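Transcription activator HlyU (Vibrio vulnificus, PDB 3JTH) probably binds DNA as a dimeric ArsR-family winged helix-turn-helix regulator and activates transcription, with the toxin gene rtxA a likely target. Local coordinates at residues Q27-L32 with Y77-E82. Numbering follows the deposited sequence.
Sequences QILCML and YTLKSE
Leu-29 of helix 23-31 and Leu-32, just past its end, pack against Leu-79 and Tyr-77 of strand 76-79. This contact joins the helical core of an ArsR-type winged helix-turn-helix domain to the second strand of its beta wing. No direct hydrogen bond links the two segments.

Leu-29 reaches the strand with one methyl. Its CD2 meets CD2 of Leu-79 at 3.4 Å, tighter than usual for two carbons, and the two side chains cross at about a right angle. With CG anti to the carbonyl carbon (chi1 -70°), the branch carries CD2 to Leu-79, although the side chain does not start out aimed at the strand. The same side chain touches Val-66 of the neighbouring strand and Val-84 and Ile-88 of helix 82-94, so it sits in a shared apolar core. Cys-30 turns away from the strand, and its carbonyl accepts a hydrogen bond from His-92 of helix 82-94.

Leu-32 is the first residue past the helix, and it points at the strand. It is buried and supplies most of the helix side of the contact. Its CB packs 3.8 Å from CG of Leu-79. Its two methyls both reach Tyr-77: CD1 lies 4.1 Å from CB of Tyr-77, and CD2 lies 3.6 Å from the Tyr-77 carbonyl O. The side chains of Leu-32 and Tyr-77 run side by side in the same direction. The end of the Tyr-77 side chain leads away from segment 27-32, and this side chain also touches Leu-57 of helix 50-62.

One water lies between Leu-32 and the strand. Its approach to Leu-32 O, at 2.4 Å, is too short to be sure of, and that to Thr-78 OG1, at 2.5 Å, is also short. The firm bond is the one it accepts from Leu-79 N at 2.9 Å.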
loop_
_atom_site.group_PDB
_atom_site.type_symbol
_atom_site.label_atom_id
_atom_site.label_comp_id
_atom_site.label_asym_id
_atom_site.label_seq_id
_atom_site.Cartn_x
_atom_site.Cartn_y
_atom_site.Cartn_z
ATOM N N GLN A 27 2.491 -3.862 -11.316
ATOM C CA GLN A 27 3.179 -4.869 -12.107
ATOM C C GLN A 27 4.487 -4.291 -12.632
ATOM O O GLN A 27 5.520 -4.951 -12.630
ATOM C CB GLN A 27 2.288 -5.329 -13.262
ATOM C CG GLN A 27 1.034 -6.051 -12.793
ATOM C CD GLN A 27 0.104 -6.435 -13.940
ATOM O OE1 GLN A 27 -1.044 -6.827 -13.718
ATOM N NE2 GLN A 27 0.597 -6.325 -15.167
ATOM N N ILE A 28 4.431 -3.040 -13.071
ATOM C CA ILE A 28 5.604 -2.359 -13.590
ATOM C C ILE A 28 6.617 -2.149 -12.469
ATOM O O ILE A 28 7.806 -2.405 -12.639
ATOM C CB ILE A 28 5.230 -0.990 -14.186
ATOM C CG1 ILE A 28 4.412 -1.192 -15.467
ATOM C CG2 ILE A 28 6.490 -0.182 -14.445
ATOM C CD1 ILE A 28 3.738 0.078 -15.961
ATOM N N LEU A 29 6.145 -1.673 -11.325
ATOM C CA LEU A 29 7.040 -1.447 -10.200
ATOM C C LEU A 29 7.703 -2.757 -9.763
ATOM O O LEU A 29 8.901 -2.789 -9.478
ATOM C CB LEU A 29 6.257 -0.841 -9.042
ATOM C CG LEU A 29 5.806 0.608 -9.277
ATOM C CD1 LEU A 29 4.808 1.014 -8.204
ATOM C CD2 LEU A 29 7.023 1.520 -9.286
ATOM N N CYS A 30 6.919 -3.832 -9.718
ATOM C CA CYS A 30 7.432 -5.132 -9.310
ATOM C C CYS A 30 8.514 -5.610 -10.277
ATOM O O CYS A 30 9.534 -6.159 -9.852
ATOM C CB CYS A 30 6.284 -6.146 -9.250
ATOM S SG CYS A 30 4.924 -5.657 -8.145
HETATM N N MSE A 31 8.293 -5.388 -11.573
HETATM C CA MSE A 31 9.237 -5.789 -12.607
HETATM C C MSE A 31 10.552 -5.040 -12.516
HETATM O O MSE A 31 11.594 -5.549 -12.949
HETATM C CB MSE A 31 8.638 -5.555 -13.997
HETATM C CG MSE A 31 7.610 -6.582 -14.417
HETATM SE SE MSE A 31 8.342 -8.375 -14.378
HETATM C CE MSE A 31 9.650 -8.179 -15.791
ATOM N N LEU A 32 10.502 -3.828 -11.968
ATOM C CA LEU A 32 11.702 -3.006 -11.841
ATOM C C LEU A 32 12.430 -3.270 -10.542
ATOM O O LEU A 32 13.385 -2.574 -10.215
ATOM C CB LEU A 32 11.360 -1.507 -11.950
ATOM C CG LEU A 32 10.701 -1.148 -13.287
ATOM C CD1 LEU A 32 10.394 0.340 -13.383
ATOM C CD2 LEU A 32 11.636 -1.575 -14.402
ATOM N N TYR A 77 14.337 1.990 -17.557
ATOM C CA TYR A 77 13.618 2.446 -16.391
ATOM C C TYR A 77 14.059 1.659 -15.170
ATOM O O TYR A 77 14.442 0.490 -15.276
ATOM C CB TYR A 77 12.109 2.291 -16.611
ATOM C CG TYR A 77 11.611 3.118 -17.765
ATOM C CD1 TYR A 77 11.802 2.699 -19.081
ATOM C CD2 TYR A 77 11.002 4.355 -17.548
ATOM C CE1 TYR A 77 11.406 3.486 -20.150
ATOM C CE2 TYR A 77 10.600 5.156 -18.614
ATOM C CZ TYR A 77 10.804 4.717 -19.912
ATOM O OH TYR A 77 10.415 5.502 -20.970
ATOM N N THR A 78 14.000 2.308 -14.011
ATOM C CA THR A 78 14.387 1.683 -12.753
ATOM C C THR A 78 13.624 2.374 -11.630
ATOM O O THR A 78 13.111 3.482 -11.810
ATOM C CB THR A 78 15.921 1.821 -12.515
ATOM O OG1 THR A 78 16.316 1.030 -11.390
ATOM C CG2 THR A 78 16.300 3.265 -12.249
ATOM N N LEU A 79 13.533 1.730 -10.473
ATOM C CA LEU A 79 12.821 2.339 -9.357
ATOM C C LEU A 79 13.579 3.565 -8.881
ATOM O O LEU A 79 14.787 3.661 -9.068
ATOM C CB LEU A 79 12.653 1.340 -8.208
ATOM C CG LEU A 79 11.704 0.177 -8.539
ATOM C CD1 LEU A 79 11.566 -0.748 -7.342
ATOM C CD2 LEU A 79 10.334 0.733 -8.912
ATOM N N LYS A 80 12.869 4.506 -8.272
ATOM C CA LYS A 80 13.510 5.719 -7.791
ATOM C C LYS A 80 13.508 5.884 -6.274
ATOM O O LYS A 80 14.566 5.849 -5.640
ATOM C CB LYS A 80 12.871 6.948 -8.445
ATOM C CG LYS A 80 13.504 8.278 -8.032
ATOM C CD LYS A 80 12.943 9.445 -8.839
ATOM C CE LYS A 80 13.665 10.747 -8.504
ATOM N NZ LYS A 80 13.254 11.870 -9.399
ATOM N N SER A 81 12.329 6.068 -5.690
ATOM C CA SER A 81 12.235 6.278 -4.245
ATOM C C SER A 81 12.573 5.049 -3.402
ATOM O O SER A 81 12.222 3.916 -3.752
ATOM C CB SER A 81 10.836 6.782 -3.863
ATOM O OG SER A 81 9.949 5.710 -3.566
ATOM N N GLU A 82 13.251 5.292 -2.284
ATOM C CA GLU A 82 13.636 4.233 -1.364
ATOM C C GLU A 82 12.416 3.575 -0.730
ATOM O O GLU A 82 12.445 2.394 -0.369
ATOM C CB GLU A 82 14.527 4.796 -0.261
ATOM C CG GLU A 82 15.898 5.243 -0.727
ATOM C CD GLU A 82 16.628 4.155 -1.499
ATOM O OE1 GLU A 82 16.545 2.977 -1.084
ATOM O OE2 GLU A 82 17.286 4.475 -2.513
HETATM O O HOH W 1 14.971 -0.746 -10.282
#